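PDB 4PQZ: transcriptional protein SWT1 from Saccharomyces cerevisiae, which takes part in transcription, probably as an activator, and has RNA endonuclease activity, the piece described here being its C-terminal HEPN-like domain. Local coordinates for residues Ile50-Asp55 with Phe138-Phe143; Asp55-Lys60 with Ser92-Leu97; Tyr85-Trp90 with Ile103-Trp108; Asp124-Glu129 with Thr160-Ile165. All coordinates share one frame; numbering follows the deposited sequence.

In the fold
All four contacts lie in one small, all-helical domain. Contacts 2 and 4 join helices, contact 1 a helix to a helix end and turn, contact 3 a helix end to a loop. Contacts 1 and 2 share helix 35-62 and touch through the K142-E96 salt bridge and the packing of F143 on T57. Both are buried and apolar; contact 1 is aromatic, contact 2 mostly aliphatic around one ring. Contact 3 is only partly buried and mixes tryptophan packing with a lysine over a tyrosine face. F94 of contact 2 also packs on its I86. Contact 4, across the chain's centre, shares helix 122-139 with contact 1. It combines a buried isoleucine with a polar pair between R126 and the exposed N163.

Contact 1. Residues Ile50-Asp55 with Phe138-Phe143; sequences IFFAID and FLFSKF
A53 and L139 bring the two backbones closest, with their CA atoms 6.1 Å apart. Residues 50-55 are regular helix within helix 35-62. Residues 138-143 run from helix 122-139 into a type I turn from F140 to F143. S141 N and OG both bond to F138 O. No hydrogen bond links the two segments.

The small side chain of A53 lets the turn come close. Its CB lies 4.0 Å from L139 CB and 3.8 Å from F140 CE1. The F143 ring presents an edge to the backbone of A53, with CZ 3.6 Å from A53 O. F52 has CG anti to its backbone N (chi1 168°), which swings the ring to the turn. There F52 CD2 is 3.9 Å from F140 CZ, which sits at the edge of the F52 ring. F52 CE2 meets F143 CE2 at 3.7 Å, with the ring planes 83° apart. F143 also meets the H56 ring edge-to-face. F52, F140 and F143 thus form an aromatic cluster. It packs the turn between helices 122-139 and 145-163 onto helix 35-62 of this HEPN-like helical bundle.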
# COMPACT_ATOMS: atom_id res chain seq x y z
N ILE A 50 -2.98 -2.08 1.55
CA ILE A 50 -3.14 -0.74 1.01
C ILE A 50 -4.62 -0.37 1.02
O ILE A 50 -5.00 0.74 1.39
CB ILE A 50 -2.60 -0.63 -0.43
CG1 ILE A 50 -1.09 -0.89 -0.47
CG2 ILE A 50 -2.90 0.75 -1.01
CD1 ILE A 50 -0.56 -1.16 -1.88
N PHE A 51 -5.45 -1.33 0.62
CA PHE A 51 -6.89 -1.10 0.52
C PHE A 51 -7.48 -0.85 1.90
O PHE A 51 -8.22 0.12 2.08
CB PHE A 51 -7.59 -2.29 -0.16
CG PHE A 51 -7.18 -2.49 -1.59
CD1 PHE A 51 -6.48 -1.50 -2.28
CD2 PHE A 51 -7.51 -3.66 -2.26
CE1 PHE A 51 -6.10 -1.68 -3.59
CE2 PHE A 51 -7.14 -3.84 -3.59
CZ PHE A 51 -6.43 -2.85 -4.25
N PHE A 52 -7.13 -1.70 2.87
CA PHE A 52 -7.53 -1.50 4.26
C PHE A 52 -7.18 -0.10 4.75
O PHE A 52 -8.03 0.57 5.34
CB PHE A 52 -6.86 -2.54 5.19
CG PHE A 52 -7.01 -2.22 6.67
CD1 PHE A 52 -8.20 -2.49 7.35
CD2 PHE A 52 -5.96 -1.63 7.37
CE1 PHE A 52 -8.34 -2.19 8.71
CE2 PHE A 52 -6.09 -1.33 8.73
CZ PHE A 52 -7.28 -1.60 9.40
N ALA A 53 -5.94 0.31 4.50
CA ALA A 53 -5.42 1.59 4.98
C ALA A 53 -6.15 2.79 4.36
O ALA A 53 -6.47 3.76 5.04
CB ALA A 53 -3.93 1.70 4.75
N ILE A 54 -6.41 2.70 3.06
CA ILE A 54 -7.14 3.76 2.38
C ILE A 54 -8.61 3.80 2.81
O ILE A 54 -9.13 4.87 3.13
CB ILE A 54 -6.98 3.65 0.86
CG1 ILE A 54 -5.54 4.01 0.48
CG2 ILE A 54 -7.98 4.54 0.16
CD1 ILE A 54 -5.30 4.05 -0.97
N ASP A 55 -9.26 2.64 2.85
CA ASP A 55 -10.63 2.49 3.35
C ASP A 55 -10.81 3.11 4.73
O ASP A 55 -11.73 3.89 4.96
CB ASP A 55 -11.04 1.01 3.41
CG ASP A 55 -12.52 0.80 3.80
OD1 ASP A 55 -13.40 0.83 2.91
OD2 ASP A 55 -12.81 0.57 4.99
N PHE A 138 3.57 5.20 6.64
CA PHE A 138 2.93 6.51 6.66
C PHE A 138 1.41 6.41 6.65
O PHE A 138 0.73 7.14 7.37
CB PHE A 138 3.44 7.39 5.50
CG PHE A 138 4.93 7.64 5.55
CD1 PHE A 138 5.47 8.41 6.57
CD2 PHE A 138 5.78 7.11 4.59
CE1 PHE A 138 6.85 8.63 6.65
CE2 PHE A 138 7.16 7.32 4.65
CZ PHE A 138 7.69 8.09 5.69
N LEU A 139 0.88 5.48 5.86
CA LEU A 139 -0.56 5.25 5.79
C LEU A 139 -1.14 4.66 7.08
O LEU A 139 -2.35 4.73 7.29
CB LEU A 139 -0.94 4.36 4.59
CG LEU A 139 -0.64 4.82 3.16
CD1 LEU A 139 -1.01 3.70 2.19
CD2 LEU A 139 -1.38 6.09 2.80
N PHE A 140 -0.28 4.09 7.93
CA PHE A 140 -0.72 3.57 9.24
C PHE A 140 -0.44 4.54 10.38
O PHE A 140 -0.79 4.27 11.53
CB PHE A 140 -0.05 2.22 9.56
CG PHE A 140 -0.81 1.01 9.05
CD1 PHE A 140 -1.08 0.85 7.70
CD2 PHE A 140 -1.23 0.02 9.93
CE1 PHE A 140 -1.78 -0.25 7.24
CE2 PHE A 140 -1.93 -1.09 9.47
CZ PHE A 140 -2.20 -1.23 8.11
N SER A 141 0.19 5.67 10.06
CA SER A 141 0.80 6.54 11.08
C SER A 141 -0.18 7.12 12.12
O SER A 141 0.25 7.60 13.18
CB SER A 141 1.62 7.66 10.42
OG SER A 141 0.77 8.64 9.83
N LYS A 142 -1.47 7.07 11.84
CA LYS A 142 -2.45 7.54 12.81
C LYS A 142 -3.39 6.43 13.23
O LYS A 142 -4.40 6.68 13.88
CB LYS A 142 -3.24 8.73 12.26
CG LYS A 142 -2.36 9.93 11.91
CD LYS A 142 -3.23 11.14 11.61
CE LYS A 142 -2.76 12.36 12.37
NZ LYS A 142 -3.83 13.41 12.39
N PHE A 143 -3.06 5.20 12.86
CA PHE A 143 -3.86 4.05 13.27
C PHE A 143 -3.55 3.70 14.74
O PHE A 143 -2.70 4.34 15.39
CB PHE A 143 -3.62 2.85 12.36
CG PHE A 143 -4.20 3.00 10.97
CD1 PHE A 143 -4.86 4.17 10.59
CD2 PHE A 143 -4.09 1.97 10.04
CE1 PHE A 143 -5.39 4.32 9.30
CE2 PHE A 143 -4.63 2.10 8.74
CZ PHE A 143 -5.27 3.28 8.37

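Contact 2. Residues Asp55-Lys60 with Ser92-Leu97; sequences DHTLRK and SVFSEL
The F94 ring takes L58 at its edge: L58 CD2 lies near the ring plane, 3.5 Å from F94 CZ. The T57 methyl CG2 comes to the same ring obliquely, 3.8 Å from F94 CE1. The far end of the ring meets both side chains: L58 CD2 touches CZ and CE2, and T57 CG2 touches CE1 and CZ. Apart from the contact, the R59 guanidinium is met at its edge by the D55 carboxylate, one turn back on the same helix. R59 NE to D55 OD1 is a salt bridge of 3.2 Å. OD1 also bonds to the hydroxyl of Y71, so this atom has two partners.

T57 carries the middle of the contact. OG1 lies beside the backbone N (chi1 -83°), which puts CG2 anti to N and turned to V93. T57 CG2 to V93 CG1 is 3.4 Å, tighter than a usual carbon contact. T57 OG1 meets L97 CD1 at 3.9 Å, tip to tip, and also packs against F143. L58 reaches V93 more loosely, CD1 to CG2 at 4.5 Å. No hydrogen bond crosses the contact; it consists of van der Waals packing.

The short helical axes pass 10.6 Å apart, with 123° between their directions. Helix 90-97 has a wider, pi-type turn at 92-94. F94 also packs on I86 of helix 79-88, on F89 just after that helix, and on L139. This is hydrophobic helix-on-helix packing in the core of a HEPN-like, all-helical fold.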
# COMPACT_ATOMS: atom_id res chain seq x y z
N ASP A 55 -9.26 2.64 2.85
CA ASP A 55 -10.63 2.49 3.35
C ASP A 55 -10.81 3.11 4.73
O ASP A 55 -11.73 3.89 4.96
CB ASP A 55 -11.04 1.01 3.41
CG ASP A 55 -12.52 0.80 3.80
OD1 ASP A 55 -13.40 0.83 2.91
OD2 ASP A 55 -12.81 0.57 4.99
N HIS A 56 -9.92 2.76 5.65
CA HIS A 56 -10.04 3.13 7.05
C HIS A 56 -9.87 4.64 7.26
O HIS A 56 -10.57 5.27 8.06
CB HIS A 56 -9.00 2.35 7.90
CG HIS A 56 -9.39 2.21 9.33
ND1 HIS A 56 -8.89 3.02 10.33
CD2 HIS A 56 -10.24 1.35 9.94
CE1 HIS A 56 -9.41 2.67 11.49
NE2 HIS A 56 -10.24 1.65 11.28
N THR A 57 -8.92 5.20 6.54
CA THR A 57 -8.62 6.62 6.63
C THR A 57 -9.76 7.47 6.02
O THR A 57 -10.18 8.47 6.59
CB THR A 57 -7.24 6.90 5.99
OG1 THR A 57 -6.19 6.63 6.94
CG2 THR A 57 -7.12 8.35 5.46
N LEU A 58 -10.29 7.02 4.88
CA LEU A 58 -11.37 7.74 4.20
C LEU A 58 -12.68 7.71 4.99
O LEU A 58 -13.35 8.73 5.15
CB LEU A 58 -11.60 7.19 2.79
CG LEU A 58 -10.87 7.88 1.63
CD1 LEU A 58 -10.76 9.34 1.87
CD2 LEU A 58 -9.53 7.43 1.55
N ARG A 59 -13.03 6.53 5.49
CA ARG A 59 -14.20 6.35 6.32
C ARG A 59 -14.12 7.16 7.62
O ARG A 59 -15.13 7.65 8.12
CB ARG A 59 -14.41 4.87 6.63
CG ARG A 59 -14.94 4.06 5.45
CD ARG A 59 -15.24 2.64 5.90
NE ARG A 59 -15.75 1.79 4.82
CZ ARG A 59 -17.03 1.68 4.49
NH1 ARG A 59 -17.95 2.39 5.15
NH2 ARG A 59 -17.40 0.87 3.50
N LYS A 60 -12.92 7.31 8.16
CA LYS A 60 -12.73 8.12 9.37
C LYS A 60 -12.82 9.63 9.12
O LYS A 60 -13.41 10.37 9.91
CB LYS A 60 -11.42 7.76 10.08
CG LYS A 60 -11.21 8.53 11.39
CD LYS A 60 -10.26 7.80 12.34
CE LYS A 60 -10.22 8.50 13.69
NZ LYS A 60 -11.59 8.85 14.18
N SER A 92 -6.55 17.07 1.35
CA SER A 92 -7.52 16.92 2.42
C SER A 92 -7.12 15.92 3.49
O SER A 92 -7.31 16.15 4.70
CB SER A 92 -8.89 16.50 1.85
OG SER A 92 -9.47 17.53 1.06
N VAL A 93 -6.61 14.77 3.05
CA VAL A 93 -6.41 13.66 3.98
C VAL A 93 -4.99 13.06 4.01
O VAL A 93 -4.44 12.85 5.08
CB VAL A 93 -7.43 12.52 3.73
CG1 VAL A 93 -7.51 11.64 4.95
CG2 VAL A 93 -8.82 13.09 3.42
N PHE A 94 -4.41 12.80 2.84
CA PHE A 94 -3.22 11.96 2.78
C PHE A 94 -1.86 12.64 2.96
O PHE A 94 -0.93 12.02 3.44
CB PHE A 94 -3.24 11.09 1.52
CG PHE A 94 -4.23 9.99 1.59
CD1 PHE A 94 -3.95 8.83 2.31
CD2 PHE A 94 -5.46 10.11 0.97
CE1 PHE A 94 -4.89 7.79 2.41
CE2 PHE A 94 -6.40 9.09 1.05
CZ PHE A 94 -6.11 7.93 1.76
N SER A 95 -1.72 13.91 2.57
CA SER A 95 -0.44 14.58 2.71
C SER A 95 -0.07 14.73 4.18
O SER A 95 1.11 14.78 4.53
CB SER A 95 -0.44 15.96 2.05
OG SER A 95 -1.20 16.88 2.81
N GLU A 96 -1.07 14.84 5.03
CA GLU A 96 -0.83 14.92 6.46
C GLU A 96 -0.13 13.67 6.96
O GLU A 96 0.77 13.74 7.80
CB GLU A 96 -2.14 15.09 7.22
CG GLU A 96 -1.94 15.25 8.70
CD GLU A 96 -3.18 14.94 9.51
OE1 GLU A 96 -4.20 14.50 8.93
OE2 GLU A 96 -3.11 15.12 10.75
N LEU A 97 -0.54 12.52 6.43
CA LEU A 97 0.06 11.23 6.81
C LEU A 97 1.49 11.11 6.27
O LEU A 97 2.29 10.35 6.78
CB LEU A 97 -0.80 10.06 6.31
CG LEU A 97 -2.27 10.09 6.71
CD1 LEU A 97 -3.01 8.84 6.25
CD2 LEU A 97 -2.40 10.29 8.20

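Contact 3. Residues Tyr85-Trp90 with Ile103-Trp108; sequences YIYLFW and IKKNEW
K105 runs its side chain between W90 and Y87. Its CB sits over the five-membered ring of W90, a CH-pi contact of 3.6 Å from CB to the ring centroid. CG lies between the two residues, 4.0 Å from both Y87 CE1 and W90 CD1. CD stays by W90 CD1. CE then leaves the indole for Y87 CZ. A bend at the last torsion (chi4 63°) drops NZ over the tyrosine face. NZ is 3.3 Å from the centroid of the Y87 ring and 13° off its normal, a cation-pi contact. K105 NZ also makes a weak hydrogen bond of 3.0 Å to Y87 O, near the end of helix 79-88. The ammonium is therefore held by the ring and the backbone of one residue.

W108 packs on I86 and W90. I86 CG2 sits over one face of its five-membered ring, 3.5 Å from the centroid. E107 OE1 lies over the opposite face. The two tryptophans meet with planes 40° apart, W90 CZ3 lying 3.4 Å from W108 NE1. I103 O stands at the edge of the W90 ring. A water joins K105 N to W90 NE1, the second bond being weak. The O of W108 accepts from S83 OG.

This is a 3-10 turn, 105-108, packed through K105 and W108 on the end of helix 79-88 and the start of helix 90-97. It joins the loop after helix 90-97 to these helices, while W108 also packs on W132 and V135 of helix 122-139 in the HEPN-like domain.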
# COMPACT_ATOMS: atom_id res chain seq x y z
N TYR A 85 -6.83 7.40 -5.42
CA TYR A 85 -7.38 7.89 -4.15
C TYR A 85 -6.42 8.71 -3.28
O TYR A 85 -6.81 9.73 -2.71
CB TYR A 85 -8.00 6.75 -3.33
CG TYR A 85 -9.39 6.42 -3.78
CD1 TYR A 85 -10.34 7.42 -4.00
CD2 TYR A 85 -9.76 5.10 -4.02
CE1 TYR A 85 -11.61 7.12 -4.44
CE2 TYR A 85 -11.03 4.79 -4.45
CZ TYR A 85 -11.95 5.79 -4.65
OH TYR A 85 -13.20 5.45 -5.07
N ILE A 86 -5.16 8.28 -3.19
CA ILE A 86 -4.16 9.04 -2.45
C ILE A 86 -3.92 10.38 -3.12
O ILE A 86 -3.86 11.41 -2.44
CB ILE A 86 -2.81 8.29 -2.32
CG1 ILE A 86 -2.98 7.04 -1.45
CG2 ILE A 86 -1.74 9.19 -1.73
CD1 ILE A 86 -1.75 6.16 -1.42
N TYR A 87 -3.80 10.35 -4.44
CA TYR A 87 -3.77 11.56 -5.29
C TYR A 87 -4.98 12.52 -5.12
O TYR A 87 -4.81 13.72 -4.87
CB TYR A 87 -3.68 11.16 -6.77
CG TYR A 87 -3.35 12.32 -7.68
CD1 TYR A 87 -2.02 12.71 -7.89
CD2 TYR A 87 -4.37 13.05 -8.31
CE1 TYR A 87 -1.71 13.79 -8.72
CE2 TYR A 87 -4.06 14.13 -9.15
CZ TYR A 87 -2.74 14.49 -9.35
OH TYR A 87 -2.43 15.56 -10.17
N LEU A 88 -6.19 12.00 -5.25
CA LEU A 88 -7.40 12.85 -5.19
C LEU A 88 -7.62 13.48 -3.83
O LEU A 88 -8.14 14.59 -3.73
CB LEU A 88 -8.66 12.07 -5.56
CG LEU A 88 -8.85 11.73 -7.03
CD1 LEU A 88 -10.13 10.92 -7.17
CD2 LEU A 88 -8.91 13.02 -7.85
N PHE A 89 -7.24 12.75 -2.78
CA PHE A 89 -7.49 13.17 -1.41
C PHE A 89 -6.22 13.64 -0.71
O PHE A 89 -6.17 13.68 0.52
CB PHE A 89 -8.19 12.06 -0.62
CG PHE A 89 -9.62 11.84 -1.05
CD1 PHE A 89 -10.64 12.65 -0.57
CD2 PHE A 89 -9.93 10.84 -1.96
CE1 PHE A 89 -11.96 12.47 -0.98
CE2 PHE A 89 -11.26 10.66 -2.39
CZ PHE A 89 -12.27 11.48 -1.89
N TRP A 90 -5.22 14.02 -1.50
CA TRP A 90 -3.90 14.38 -0.97
C TRP A 90 -3.95 15.56 -0.00
O TRP A 90 -3.54 15.47 1.16
CB TRP A 90 -2.91 14.67 -2.10
CG TRP A 90 -1.49 15.00 -1.62
CD1 TRP A 90 -0.91 16.24 -1.54
CD2 TRP A 90 -0.50 14.07 -1.16
NE1 TRP A 90 0.38 16.14 -1.07
CE2 TRP A 90 0.66 14.82 -0.84
CE3 TRP A 90 -0.48 12.68 -1.00
CZ2 TRP A 90 1.81 14.22 -0.34
CZ3 TRP A 90 0.68 12.09 -0.53
CH2 TRP A 90 1.80 12.86 -0.20
N ILE A 103 7.95 12.08 -0.12
CA ILE A 103 6.90 11.84 -1.11
C ILE A 103 5.98 13.07 -1.25
O ILE A 103 5.46 13.60 -0.26
CB ILE A 103 6.13 10.54 -0.77
CG1 ILE A 103 7.07 9.33 -0.92
CG2 ILE A 103 4.90 10.36 -1.67
CD1 ILE A 103 6.49 7.99 -0.43
N LYS A 104 5.84 13.54 -2.49
CA LYS A 104 4.94 14.65 -2.83
C LYS A 104 3.73 14.15 -3.61
O LYS A 104 3.73 13.03 -4.14
CB LYS A 104 5.65 15.71 -3.68
CG LYS A 104 6.72 16.49 -2.98
CD LYS A 104 7.34 17.52 -3.91
CE LYS A 104 8.63 18.07 -3.33
NZ LYS A 104 9.40 18.90 -4.30
N LYS A 105 2.71 15.01 -3.70
CA LYS A 105 1.46 14.72 -4.41
C LYS A 105 1.68 14.03 -5.76
O LYS A 105 1.12 12.97 -6.01
CB LYS A 105 0.65 16.02 -4.60
CG LYS A 105 -0.57 15.89 -5.52
CD LYS A 105 -1.53 17.09 -5.39
CE LYS A 105 -2.61 17.09 -6.47
NZ LYS A 105 -3.52 15.91 -6.40
N ASN A 106 2.51 14.64 -6.60
CA ASN A 106 2.78 14.13 -7.95
C ASN A 106 3.24 12.65 -8.07
O ASN A 106 3.07 12.02 -9.12
CB ASN A 106 3.74 15.07 -8.68
CG ASN A 106 3.97 14.68 -10.12
OD1 ASN A 106 3.14 14.93 -10.99
ND2 ASN A 106 5.11 14.05 -10.38
N GLU A 107 3.81 12.10 -7.00
CA GLU A 107 4.23 10.69 -6.98
C GLU A 107 3.05 9.72 -7.24
O GLU A 107 3.26 8.59 -7.73
CB GLU A 107 4.90 10.38 -5.62
CG GLU A 107 6.16 9.49 -5.67
CD GLU A 107 5.81 8.01 -5.74
OE1 GLU A 107 4.67 7.66 -5.37
OE2 GLU A 107 6.67 7.20 -6.17
N TRP A 108 1.83 10.15 -6.91
CA TRP A 108 0.65 9.29 -7.01
C TRP A 108 -0.17 9.50 -8.27
O TRP A 108 -1.16 8.81 -8.50
CB TRP A 108 -0.23 9.47 -5.78
CG TRP A 108 0.56 9.28 -4.53
CD1 TRP A 108 1.00 10.25 -3.68
CD2 TRP A 108 1.05 8.04 -4.01
NE1 TRP A 108 1.69 9.69 -2.65
CE2 TRP A 108 1.75 8.34 -2.83
CE3 TRP A 108 0.94 6.70 -4.42
CZ2 TRP A 108 2.36 7.35 -2.05
CZ3 TRP A 108 1.55 5.71 -3.63
CH2 TRP A 108 2.25 6.04 -2.48
O HOH W 1 3.39 17.46 -1.61

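Contact 4. Residues Asp124-Glu129 with Thr160-Ile165; sequences DLRTFE and TSINAI
R126 and I162 slide past each other where the last two long helices of this HEPN-like domain meet. Helices 122-139 and 145-163 follow each other in the chain as a helical hairpin, and this contact lies at the end far from the connecting turn. The CA atoms of R126 and I162 are 7.5 Å apart.

The polar part is a single pair between R126 and the exposed N163. R126 NH2 donates to N163 OD1, with an N-H...O angle of 137°. The modelled distance of 2.4 Å between R126 NH2 and N163 OD1 is very short, so its exact value is doubtful. OD1 lies near the guanidinium plane, at its edge, while the amide plane is turned 49° from it.

The second kind is packing on a flat cation. The R126 chain bends at chi3 (148°), and the guanidinium lies across the isoleucine branch. I162 CG2 sits over the centre of one face, 3.8 Å from R126 CZ. R126 CG also touches I162 CG2.

The third kind is apolar and buried. I162 is buried against L125, which also packs on F35 of helix 35-62 and on P119. E129 CB and CG touch I162 as well, and the E129 side chain reaches W158 and K159. CD1 at the I162 tip touches both residues, 3.7 Å from L125 CG and 3.7 Å from E129 CB.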
# COMPACT_ATOMS: atom_id res chain seq x y z
N ASP A 124 12.48 -6.81 -8.92
CA ASP A 124 11.19 -6.14 -8.96
C ASP A 124 10.39 -6.40 -7.69
O ASP A 124 9.69 -5.52 -7.19
CB ASP A 124 10.38 -6.58 -10.18
CG ASP A 124 10.87 -5.93 -11.48
OD1 ASP A 124 11.93 -5.28 -11.46
OD2 ASP A 124 10.17 -6.07 -12.51
N LEU A 125 10.52 -7.62 -7.16
CA LEU A 125 9.84 -8.01 -5.92
C LEU A 125 10.38 -7.27 -4.71
O LEU A 125 9.62 -6.87 -3.83
CB LEU A 125 9.91 -9.53 -5.71
CG LEU A 125 9.19 -10.10 -4.49
CD1 LEU A 125 7.73 -9.63 -4.43
CD2 LEU A 125 9.26 -11.63 -4.47
N ARG A 126 11.70 -7.07 -4.67
CA ARG A 126 12.31 -6.30 -3.59
C ARG A 126 11.95 -4.83 -3.73
O ARG A 126 11.63 -4.16 -2.74
CB ARG A 126 13.83 -6.47 -3.58
CG ARG A 126 14.26 -7.91 -3.38
CD ARG A 126 15.73 -8.03 -3.06
NE ARG A 126 15.98 -9.17 -2.19
CZ ARG A 126 15.91 -9.12 -0.85
NH1 ARG A 126 15.60 -7.99 -0.24
NH2 ARG A 126 16.16 -10.21 -0.14
N THR A 127 11.99 -4.34 -4.96
CA THR A 127 11.62 -2.95 -5.25
C THR A 127 10.17 -2.68 -4.86
O THR A 127 9.86 -1.66 -4.25
CB THR A 127 11.85 -2.60 -6.74
OG1 THR A 127 13.25 -2.61 -7.02
CG2 THR A 127 11.28 -1.22 -7.08
N PHE A 128 9.29 -3.63 -5.19
CA PHE A 128 7.88 -3.56 -4.87
C PHE A 128 7.67 -3.53 -3.36
O PHE A 128 7.08 -2.58 -2.83
CB PHE A 128 7.12 -4.75 -5.48
CG PHE A 128 5.64 -4.73 -5.22
CD1 PHE A 128 4.79 -3.99 -6.03
CD2 PHE A 128 5.09 -5.45 -4.16
CE1 PHE A 128 3.41 -3.96 -5.79
CE2 PHE A 128 3.73 -5.43 -3.91
CZ PHE A 128 2.88 -4.69 -4.73
N GLU A 129 8.16 -4.57 -2.69
CA GLU A 129 8.00 -4.71 -1.25
C GLU A 129 8.63 -3.56 -0.47
O GLU A 129 8.01 -3.05 0.46
CB GLU A 129 8.54 -6.05 -0.76
CG GLU A 129 8.19 -6.40 0.69
CD GLU A 129 9.10 -5.72 1.72
OE1 GLU A 129 8.65 -5.52 2.87
OE2 GLU A 129 10.26 -5.38 1.37
N THR A 160 11.06 -12.01 5.17
CA THR A 160 11.68 -13.31 5.37
C THR A 160 11.35 -14.24 4.22
O THR A 160 12.22 -14.94 3.73
CB THR A 160 11.31 -13.92 6.74
OG1 THR A 160 9.92 -14.27 6.77
CG2 THR A 160 11.61 -12.94 7.86
N SER A 161 10.10 -14.21 3.74
CA SER A 161 9.70 -15.02 2.60
C SER A 161 10.42 -14.58 1.32
O SER A 161 10.61 -15.37 0.39
CB SER A 161 8.17 -14.98 2.40
OG SER A 161 7.49 -15.61 3.48
N ILE A 162 10.82 -13.32 1.28
CA ILE A 162 11.64 -12.79 0.19
C ILE A 162 13.12 -13.08 0.46
O ILE A 162 13.82 -13.60 -0.41
CB ILE A 162 11.41 -11.27 0.00
CG1 ILE A 162 10.04 -11.01 -0.64
CG2 ILE A 162 12.49 -10.66 -0.86
CD1 ILE A 162 9.73 -9.51 -0.83
N ASN A 163 13.58 -12.76 1.67
CA ASN A 163 14.99 -12.90 2.06
C ASN A 163 15.41 -14.35 2.24
O ASN A 163 16.58 -14.66 2.47
CB ASN A 163 15.30 -12.11 3.33
CG ASN A 163 16.10 -10.85 3.04
OD1 ASN A 163 16.89 -10.81 2.09
ND2 ASN A 163 15.91 -9.82 3.86
N ALA A 164 14.43 -15.25 2.15
CA ALA A 164 14.70 -16.68 2.14
C ALA A 164 14.65 -17.19 0.70
O ALA A 164 14.33 -18.35 0.45
CB ALA A 164 13.74 -17.44 3.02
N ILE A 165 14.97 -16.31 -0.25
CA ILE A 165 15.35 -16.75 -1.58
C ILE A 165 16.66 -16.09 -2.02
O ILE A 165 16.70 -14.91 -2.36
CB ILE A 165 14.27 -16.49 -2.67
CG1 ILE A 165 12.86 -16.80 -2.15
CG2 ILE A 165 14.57 -17.33 -3.90
CD1 ILE A 165 11.76 -16.36 -3.13